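Local coordinates for bifunctional purine biosynthetic protein ADE5,7 (Cryptococcus neoformans var. grubii serotype A, PDB 7LVO), which catalyses the second and fifth steps of de novo purine biosynthesis, this chain being its N-terminal, ATP-dependent glycinamide ribonucleotide synthetase part, at residues Y250-M255 against P300-M305; K150-R155 against R306-P311; P131-S136 against E356-C361. One frame throughout, in Å; residues are numbered along the deposited sequence.

Contact 1. Residues Y250-M255 against P300-M305; sequences YTIVPM and PTIKGM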
loop_
_atom_site.group_PDB
_atom_site.type_symbol
_atom_site.label_atom_id
_atom_site.label_comp_id
_atom_site.label_asym_id
_atom_site.label_seq_id
_atom_site.Cartn_x
_atom_site.Cartn_y
_atom_site.Cartn_z
ATOM N N TYR A 250 -4.386 -20.037 0.819
ATOM C CA TYR A 250 -5.479 -20.677 1.540
ATOM C C TYR A 250 -5.822 -19.910 2.809
ATOM O O TYR A 250 -6.964 -19.470 2.977
ATOM C CB TYR A 250 -5.117 -22.130 1.890
ATOM C CG TYR A 250 -5.487 -23.155 0.841
ATOM C CD1 TYR A 250 -6.786 -23.613 0.722
ATOM C CD2 TYR A 250 -4.518 -23.683 -0.018
ATOM C CE1 TYR A 250 -7.131 -24.563 -0.236
ATOM C CE2 TYR A 250 -4.846 -24.625 -0.971
ATOM C CZ TYR A 250 -6.152 -25.068 -1.073
ATOM O OH TYR A 250 -6.480 -26.004 -2.015
ATOM N N THR A 251 -4.855 -19.734 3.701
ATOM C CA THR A 251 -5.056 -19.001 4.935
ATOM C C THR A 251 -4.885 -17.506 4.695
ATOM O O THR A 251 -4.006 -17.080 3.940
ATOM C CB THR A 251 -4.063 -19.478 5.995
ATOM O OG1 THR A 251 -4.241 -20.884 6.218
ATOM C CG2 THR A 251 -4.254 -18.711 7.300
ATOM N N ILE A 252 -5.743 -16.710 5.328
ATOM C CA ILE A 252 -5.650 -15.252 5.269
ATOM C C ILE A 252 -5.813 -14.712 6.682
ATOM O O ILE A 252 -6.802 -15.023 7.359
ATOM C CB ILE A 252 -6.698 -14.648 4.318
ATOM C CG1 ILE A 252 -6.571 -13.121 4.308
ATOM C CG2 ILE A 252 -8.100 -15.082 4.705
ATOM C CD1 ILE A 252 -7.276 -12.450 3.144
ATOM N N VAL A 253 -4.839 -13.919 7.128
ATOM C CA VAL A 253 -4.823 -13.374 8.483
ATOM C C VAL A 253 -4.884 -11.852 8.410
ATOM O O VAL A 253 -3.900 -11.214 8.015
ATOM C CB VAL A 253 -3.575 -13.832 9.254
ATOM C CG1 VAL A 253 -3.547 -13.225 10.647
ATOM C CG2 VAL A 253 -3.523 -15.365 9.334
ATOM N N PRO A 254 -5.998 -11.231 8.776
ATOM C CA PRO A 254 -6.074 -9.766 8.690
ATOM C C PRO A 254 -5.287 -9.083 9.793
ATOM O O PRO A 254 -5.106 -9.617 10.888
ATOM C CB PRO A 254 -7.578 -9.468 8.824
ATOM C CG PRO A 254 -8.281 -10.789 8.656
ATOM C CD PRO A 254 -7.300 -11.836 9.120
ATOM N N MET A 255 -4.811 -7.885 9.488
ATOM C CA MET A 255 -4.287 -6.975 10.494
ATOM C C MET A 255 -5.400 -6.054 10.967
ATOM O O MET A 255 -6.460 -5.965 10.340
ATOM C CB MET A 255 -3.137 -6.160 9.915
ATOM C CG MET A 255 -2.042 -6.982 9.248
ATOM S SD MET A 255 -0.641 -5.946 8.762
ATOM C CE MET A 255 0.243 -5.823 10.300
ATOM N N PRO A 300 -14.029 -14.815 0.467
ATOM C CA PRO A 300 -14.472 -15.047 -0.919
ATOM C C PRO A 300 -13.450 -14.617 -1.955
ATOM O O PRO A 300 -13.382 -15.215 -3.039
ATOM C CB PRO A 300 -15.762 -14.219 -1.022
ATOM C CG PRO A 300 -16.267 -14.147 0.380
ATOM C CD PRO A 300 -15.038 -14.094 1.265
ATOM N N THR A 301 -12.647 -13.591 -1.658
ATOM C CA THR A 301 -11.611 -13.181 -2.598
ATOM C C THR A 301 -10.520 -14.243 -2.705
ATOM O O THR A 301 -10.140 -14.642 -3.812
ATOM C CB THR A 301 -11.012 -11.837 -2.174
ATOM O OG1 THR A 301 -12.002 -10.803 -2.284
ATOM C CG2 THR A 301 -9.822 -11.482 -3.047
ATOM N N ILE A 302 -10.007 -14.710 -1.564
ATOM C CA ILE A 302 -8.938 -15.705 -1.582
ATOM C C ILE A 302 -9.428 -17.001 -2.206
ATOM O O ILE A 302 -8.729 -17.616 -3.020
ATOM C CB ILE A 302 -8.392 -15.930 -0.160
ATOM C CG1 ILE A 302 -7.767 -14.647 0.379
ATOM C CG2 ILE A 302 -7.381 -17.074 -0.148
ATOM C CD1 ILE A 302 -6.650 -14.084 -0.476
ATOM N N LYS A 303 -10.635 -17.441 -1.834
ATOM C CA LYS A 303 -11.197 -18.644 -2.443
ATOM C C LYS A 303 -11.432 -18.440 -3.934
ATOM O O LYS A 303 -11.156 -19.332 -4.747
ATOM C CB LYS A 303 -12.506 -19.029 -1.743
ATOM C CG LYS A 303 -13.125 -20.316 -2.264
ATOM C CD LYS A 303 -14.553 -20.500 -1.765
ATOM C CE LYS A 303 -14.613 -20.641 -0.251
ATOM N NZ LYS A 303 -16.004 -20.904 0.221
ATOM N N GLY A 304 -11.951 -17.271 -4.313
ATOM C CA GLY A 304 -12.230 -17.023 -5.713
ATOM C C GLY A 304 -10.986 -17.069 -6.578
ATOM O O GLY A 304 -11.033 -17.528 -7.725
ATOM N N MET A 305 -9.858 -16.591 -6.042
ATOM C CA MET A 305 -8.621 -16.600 -6.816
ATOM C C MET A 305 -8.150 -18.028 -7.086
ATOM O O MET A 305 -7.645 -18.322 -8.174
ATOM C CB MET A 305 -7.541 -15.800 -6.088
ATOM C CG MET A 305 -7.821 -14.299 -6.020
ATOM S SD MET A 305 -7.863 -13.508 -7.649
ATOM C CE MET A 305 -6.101 -13.364 -7.984
#

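Contact 2. Residues K150-R155 against R306-P311; sequences KEFMAR and REDGYP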
loop_
_atom_site.group_PDB
_atom_site.type_symbol
_atom_site.label_atom_id
_atom_site.label_comp_id
_atom_site.label_asym_id
_atom_site.label_seq_id
_atom_site.Cartn_x
_atom_site.Cartn_y
_atom_site.Cartn_z
ATOM N N LYS A 150 -13.043 -5.555 -11.121
ATOM C CA LYS A 150 -14.483 -5.383 -10.957
ATOM C C LYS A 150 -15.242 -6.599 -11.477
ATOM O O LYS A 150 -16.213 -7.044 -10.854
ATOM C CB LYS A 150 -14.943 -4.112 -11.670
ATOM C CG LYS A 150 -14.312 -2.838 -11.126
ATOM C CD LYS A 150 -14.842 -2.457 -9.749
ATOM C CE LYS A 150 -16.318 -2.051 -9.803
ATOM N NZ LYS A 150 -16.786 -1.447 -8.518
ATOM N N GLU A 151 -14.820 -7.145 -12.621
ATOM C CA GLU A 151 -15.427 -8.375 -13.116
ATOM C C GLU A 151 -15.252 -9.505 -12.108
ATOM O O GLU A 151 -16.188 -10.270 -11.855
ATOM C CB GLU A 151 -14.815 -8.759 -14.466
ATOM C CG GLU A 151 -15.446 -9.990 -15.106
ATOM C CD GLU A 151 -14.627 -10.545 -16.263
ATOM O OE1 GLU A 151 -13.635 -9.897 -16.666
ATOM O OE2 GLU A 151 -14.971 -11.633 -16.768
ATOM N N PHE A 152 -14.053 -9.627 -11.532
ATOM C CA PHE A 152 -13.810 -10.644 -10.516
ATOM C C PHE A 152 -14.782 -10.502 -9.352
ATOM O O PHE A 152 -15.308 -11.498 -8.849
ATOM C CB PHE A 152 -12.358 -10.549 -10.031
ATOM C CG PHE A 152 -12.041 -11.449 -8.866
ATOM C CD1 PHE A 152 -12.224 -11.015 -7.566
ATOM C CD2 PHE A 152 -11.559 -12.730 -9.076
ATOM C CE1 PHE A 152 -11.938 -11.842 -6.495
ATOM C CE2 PHE A 152 -11.274 -13.562 -8.009
ATOM C CZ PHE A 152 -11.460 -13.122 -6.720
ATOM N N MET A 153 -15.031 -9.268 -8.906
ATOM C CA MET A 153 -15.927 -9.067 -7.775
ATOM C C MET A 153 -17.347 -9.507 -8.119
ATOM O O MET A 153 -18.008 -10.193 -7.330
ATOM C CB MET A 153 -15.904 -7.596 -7.347
ATOM C CG MET A 153 -14.560 -7.109 -6.844
ATOM S SD MET A 153 -14.539 -5.314 -6.589
ATOM C CE MET A 153 -12.777 -4.993 -6.505
ATOM N N ALA A 154 -17.830 -9.121 -9.302
ATOM C CA ALA A 154 -19.188 -9.487 -9.691
ATOM C C ALA A 154 -19.326 -10.993 -9.872
ATOM O O ALA A 154 -20.330 -11.583 -9.459
ATOM C CB ALA A 154 -19.576 -8.751 -10.971
ATOM N N ARG A 155 -18.326 -11.634 -10.480
ATOM C CA ARG A 155 -18.405 -13.073 -10.708
ATOM C C ARG A 155 -18.457 -13.853 -9.401
ATOM O O ARG A 155 -19.007 -14.959 -9.364
ATOM C CB ARG A 155 -17.214 -13.543 -11.553
ATOM C CG ARG A 155 -17.120 -15.042 -11.696
ATOM C CD ARG A 155 -16.089 -15.458 -12.745
ATOM N NE ARG A 155 -14.733 -15.069 -12.377
ATOM C CZ ARG A 155 -14.122 -13.976 -12.813
ATOM N NH1 ARG A 155 -14.720 -13.132 -13.642
ATOM N NH2 ARG A 155 -12.884 -13.720 -12.402
ATOM N N ARG A 306 -8.307 -18.928 -6.111
ATOM C CA ARG A 306 -8.005 -20.335 -6.364
ATOM C C ARG A 306 -8.930 -20.907 -7.437
ATOM O O ARG A 306 -8.475 -21.549 -8.386
ATOM C CB ARG A 306 -8.126 -21.159 -5.080
ATOM C CG ARG A 306 -7.052 -20.893 -4.055
ATOM C CD ARG A 306 -6.890 -22.080 -3.094
ATOM N NE ARG A 306 -8.168 -22.501 -2.518
ATOM C CZ ARG A 306 -8.755 -21.917 -1.484
ATOM N NH1 ARG A 306 -8.224 -20.854 -0.898
ATOM N NH2 ARG A 306 -9.906 -22.412 -1.026
ATOM N N GLU A 307 -10.236 -20.673 -7.300
ATOM C CA GLU A 307 -11.187 -21.184 -8.283
ATOM C C GLU A 307 -10.865 -20.671 -9.680
ATOM O O GLU A 307 -10.925 -21.429 -10.658
ATOM C CB GLU A 307 -12.609 -20.795 -7.882
ATOM C CG GLU A 307 -13.079 -21.451 -6.598
ATOM C CD GLU A 307 -14.399 -20.891 -6.101
ATOM O OE1 GLU A 307 -14.704 -19.715 -6.405
ATOM O OE2 GLU A 307 -15.129 -21.632 -5.403
ATOM N N ASP A 308 -10.507 -19.389 -9.795
ATOM C CA ASP A 308 -10.149 -18.830 -11.091
ATOM C C ASP A 308 -8.798 -19.322 -11.586
ATOM O O ASP A 308 -8.437 -19.024 -12.730
ATOM C CB ASP A 308 -10.153 -17.302 -11.027
ATOM C CG ASP A 308 -11.553 -16.725 -10.910
ATOM O OD1 ASP A 308 -12.525 -17.507 -10.948
ATOM O OD2 ASP A 308 -11.684 -15.491 -10.768
ATOM N N GLY A 309 -8.052 -20.058 -10.767
ATOM C CA GLY A 309 -6.822 -20.680 -11.198
ATOM C C GLY A 309 -5.549 -19.914 -10.920
ATOM O O GLY A 309 -4.496 -20.287 -11.449
ATOM N N TYR A 310 -5.605 -18.857 -10.116
ATOM C CA TYR A 310 -4.428 -18.042 -9.807
ATOM C C TYR A 310 -4.489 -17.617 -8.352
ATOM O O TYR A 310 -4.820 -16.471 -8.036
ATOM C CB TYR A 310 -4.346 -16.834 -10.741
ATOM C CG TYR A 310 -4.305 -17.217 -12.200
ATOM C CD1 TYR A 310 -3.102 -17.561 -12.807
ATOM C CD2 TYR A 310 -5.464 -17.252 -12.966
ATOM C CE1 TYR A 310 -3.054 -17.921 -14.142
ATOM C CE2 TYR A 310 -5.422 -17.611 -14.299
ATOM C CZ TYR A 310 -4.216 -17.944 -14.881
ATOM O OH TYR A 310 -4.170 -18.303 -16.211
ATOM N N PRO A 311 -4.182 -18.531 -7.430
ATOM C CA PRO A 311 -4.224 -18.188 -6.004
ATOM C C PRO A 311 -3.381 -16.957 -5.703
ATOM O O PRO A 311 -2.410 -16.661 -6.398
ATOM C CB PRO A 311 -3.652 -19.434 -5.319
ATOM C CG PRO A 311 -3.889 -20.549 -6.299
ATOM C CD PRO A 311 -3.778 -19.930 -7.666
#

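Contact 3. Residues P131-S136 against E356-C361; sequences PVFGPS and EVLLAC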
loop_
_atom_site.group_PDB
_atom_site.type_symbol
_atom_site.label_atom_id
_atom_site.label_comp_id
_atom_site.label_asym_id
_atom_site.label_seq_id
_atom_site.Cartn_x
_atom_site.Cartn_y
_atom_site.Cartn_z
ATOM N N PRO A 131 12.191 -17.124 -3.851
ATOM C CA PRO A 131 10.777 -16.882 -3.554
ATOM C C PRO A 131 10.478 -15.402 -3.366
ATOM O O PRO A 131 11.339 -14.610 -2.974
ATOM C CB PRO A 131 10.542 -17.665 -2.253
ATOM C CG PRO A 131 11.887 -17.726 -1.606
ATOM C CD PRO A 131 12.889 -17.809 -2.735
ATOM N N VAL A 132 9.222 -15.043 -3.631
ATOM C CA VAL A 132 8.766 -13.663 -3.584
ATOM C C VAL A 132 7.528 -13.576 -2.699
ATOM O O VAL A 132 6.559 -14.324 -2.895
ATOM C CB VAL A 132 8.448 -13.126 -4.992
ATOM C CG1 VAL A 132 7.734 -11.775 -4.889
ATOM C CG2 VAL A 132 9.719 -13.018 -5.824
ATOM N N PHE A 133 7.561 -12.673 -1.726
ATOM C CA PHE A 133 6.365 -12.323 -0.963
ATOM C C PHE A 133 5.572 -11.332 -1.806
ATOM O O PHE A 133 5.797 -10.119 -1.762
ATOM C CB PHE A 133 6.711 -11.736 0.391
ATOM C CG PHE A 133 5.500 -11.306 1.186
ATOM C CD1 PHE A 133 4.748 -12.236 1.892
ATOM C CD2 PHE A 133 5.103 -9.987 1.200
ATOM C CE1 PHE A 133 3.641 -11.841 2.613
ATOM C CE2 PHE A 133 3.995 -9.582 1.915
ATOM C CZ PHE A 133 3.261 -10.507 2.625
ATOM N N GLY A 134 4.639 -11.860 -2.590
ATOM C CA GLY A 134 3.838 -11.060 -3.482
ATOM C C GLY A 134 3.128 -11.924 -4.501
ATOM O O GLY A 134 3.431 -13.107 -4.662
ATOM N N PRO A 135 2.174 -11.343 -5.216
ATOM C CA PRO A 135 1.362 -12.132 -6.140
ATOM C C PRO A 135 2.101 -12.454 -7.427
ATOM O O PRO A 135 3.010 -11.741 -7.859
ATOM C CB PRO A 135 0.155 -11.219 -6.412
ATOM C CG PRO A 135 0.713 -9.842 -6.264
ATOM C CD PRO A 135 1.713 -9.942 -5.130
ATOM N N SER A 136 1.693 -13.559 -8.030
ATOM C CA SER A 136 2.153 -13.890 -9.371
ATOM C C SER A 136 1.739 -12.790 -10.342
ATOM O O SER A 136 0.833 -12.002 -10.054
ATOM C CB SER A 136 1.573 -15.226 -9.817
ATOM O OG SER A 136 0.174 -15.128 -9.975
ATOM N N GLU A 356 9.336 -14.410 9.798
ATOM C CA GLU A 356 8.681 -15.711 9.827
ATOM C C GLU A 356 7.305 -15.639 9.180
ATOM O O GLU A 356 6.888 -16.572 8.484
ATOM C CB GLU A 356 8.572 -16.211 11.269
ATOM C CG GLU A 356 8.037 -17.627 11.388
ATOM C CD GLU A 356 8.942 -18.640 10.722
ATOM O OE1 GLU A 356 10.135 -18.710 11.092
ATOM O OE2 GLU A 356 8.463 -19.349 9.813
ATOM N N VAL A 357 6.591 -14.529 9.388
ATOM C CA VAL A 357 5.268 -14.373 8.794
ATOM C C VAL A 357 5.369 -14.343 7.270
ATOM O O VAL A 357 4.598 -14.999 6.564
ATOM C CB VAL A 357 4.588 -13.105 9.340
ATOM C CG1 VAL A 357 3.300 -12.820 8.576
ATOM C CG2 VAL A 357 4.323 -13.250 10.829
ATOM N N LEU A 358 6.333 -13.588 6.741
ATOM C CA LEU A 358 6.449 -13.460 5.292
ATOM C C LEU A 358 6.839 -14.786 4.647
ATOM O O LEU A 358 6.353 -15.120 3.566
ATOM C CB LEU A 358 7.466 -12.369 4.948
ATOM C CG LEU A 358 7.165 -10.964 5.467
ATOM C CD1 LEU A 358 8.305 -10.023 5.078
ATOM C CD2 LEU A 358 5.843 -10.451 4.905
ATOM N N LEU A 359 7.721 -15.550 5.292
ATOM C CA LEU A 359 8.133 -16.830 4.734
ATOM C C LEU A 359 7.016 -17.855 4.848
ATOM O O LEU A 359 6.817 -18.665 3.936
ATOM C CB LEU A 359 9.391 -17.339 5.428
ATOM C CG LEU A 359 10.705 -16.680 5.017
ATOM C CD1 LEU A 359 11.838 -17.177 5.912
ATOM C CD2 LEU A 359 11.027 -16.943 3.556
ATOM N N ALA A 360 6.272 -17.830 5.955
ATOM C CA ALA A 360 5.125 -18.725 6.081
ATOM C C ALA A 360 4.130 -18.509 4.949
ATOM O O ALA A 360 3.418 -19.442 4.560
ATOM C CB ALA A 360 4.448 -18.521 7.437
ATOM N N CYS A 361 4.054 -17.286 4.418
ATOM C CA CYS A 361 3.150 -17.021 3.305
ATOM C C CYS A 361 3.658 -17.665 2.018
ATOM O O CYS A 361 2.907 -18.349 1.312
ATOM C CB CYS A 361 2.978 -15.511 3.127
ATOM S SG CYS A 361 1.963 -14.738 4.401
#

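Contact 1. Residues Y250-M255 against P300-M305
Ile-252 and Ile-302 make a small apolar helix-on-sheet contact in the ATP-grasp part of the synthetase, where helix 287-307 lies against the four-stranded antiparallel sheet that begins with the outermost strand 252-254. No hydrogen bond links the two segments; the pairing is one of branched aliphatic side chains, and the backbones come nearest at Tyr-250 and Ile-302, whose CA atoms are 6.8 Å apart. Both isoleucines direct their CB atoms at the opposing segment. In Ile-252 the CG1 branch stands anti to the backbone N (chi1 179°) and chi2 keeps it extended, which carries CD1 out to the helix; there it rests on CG1 of Ile-302 at 3.6 Å and lies 4.0 Å from CD1 of the same residue. The two side chains meet at a slant. Ile-302 presents its two branches to different partners: CG1 and CD1 to Ile-252, CG2 to the backbone at Tyr-250. The CB of Tyr-250 points away from residues 300-305, and its ring packs on Arg-306, one turn further along the helix, at the exposed end of the contact. Leu-316 of strand 315-323, in the same sheet, also touches both isoleucines, while Leu-298 of the helix packs on Ile-252. On the Tyr-250 side the contact ends with CG2 of Ile-302 lying 4.0 Å from the carbonyl O of Tyr-250.

Contact 2. Residues K150-R155 against R306-P311
Asp-308, just before the Gly-309 turn that follows helix 287-307, is met by Arg-155 and Phe-152 from the last turn of helix 146-155. The tight part centres on one carboxylate oxygen. Arg-155 NH2 donates to Asp-308 OD2 at 2.7 Å in a nearly straight salt-bridge hydrogen bond (176°). The oxygen lies in the guanidinium plane, at its edge, but the donor reaches it from above the carboxylate plane, 44° out of it; one N-H, and not a two-pronged pairing, carries the bridge. A bend at chi3 (64°) turns the guanidinium of Arg-155 toward the aspartate. The same OD2 sits at the edge of the Phe-152 ring, 3.2 Å from CD2, with carboxylate and ring almost perpendicular; this places the negative oxygen by the ring's electron-poor C-H rim. His-156 NE2 is also hydrogen-bonded to OD2, and Phe-152 is buried against Thr-301 and Met-305. Asp-308 OD1 is more loosely placed, 3.6 Å from Arg-155 NE. On the exposed side, Arg-155 NH1 forms a longer salt bridge, 3.5 Å, to Glu-151 OE2, one helical turn back. Glu-151, Arg-155 and Asp-308 thus form a charge network linking helix 146-155 to the turn that follows helix 287-307 in the ATP-grasp part of the chain. Just beyond the aspartate, Gly-309 takes positive phi and completes a Schellman motif, the classic C-terminal helix cap.

Contact 3. Residues P131-S136 against E356-C361
One face of the Phe-133 ring carries a methyl of Leu-358, and its edge meets Cys-361. Leu-358 CD2 stands almost on the ring normal, 9° off it and 3.4 Å from the centroid of Phe-133, a centred CH-pi contact in which all six ring carbons lie at similar distances from the methyl. At the rim, Cys-361 CB is in the plane of the ring, 3.8 Å from Phe-133 CE1. Cys-361 SG completes the edge as a sulfur-aromatic contact, 5.2 Å from the centroid. The leucine and the cysteine, three residues apart on helix 354-362, therefore grip the ring from two perpendicular directions. This joins two parts of the synthetase: residues 131-136 belong to the N domain, where Phe-133 and Pro-131 are backbone-bonded to Val-109 at the edge of its parallel sheet, whereas the helix belongs to the ATP-grasp part. CG of Phe-133 lies anti to the backbone N (chi1 178°), extending the ring toward the helix. Phe-246 of strand 240-248 touches Phe-133, Leu-358 and Cys-361 alike, and Val-110 also packs on the phenylalanine. Leu-358 CB, 4.1 Å from Phe-133 CD1, continues the apolar contact toward the helix backbone.

Contacts 1 and 2 share helix 287-307 and touch each other, Met-305 O of the one probably accepting a hydrogen bond from Tyr-310 N of the other. Along this helix the chemistry changes, from aliphatic packing over the sheet in contact 1 to a salt bridge at the partly exposed turn that follows the helix in contact 2. Contact 3 is the wholly buried one and is held by an aromatic ring without any charge; it uses a different helix, touches neither of the others, and connects the N domain to the ATP-grasp region. Strand 240-248 touches both contacts 1 and 3: Ala-245 and Ser-247 pack on the isoleucines, Phe-246 on the Phe-133 cluster.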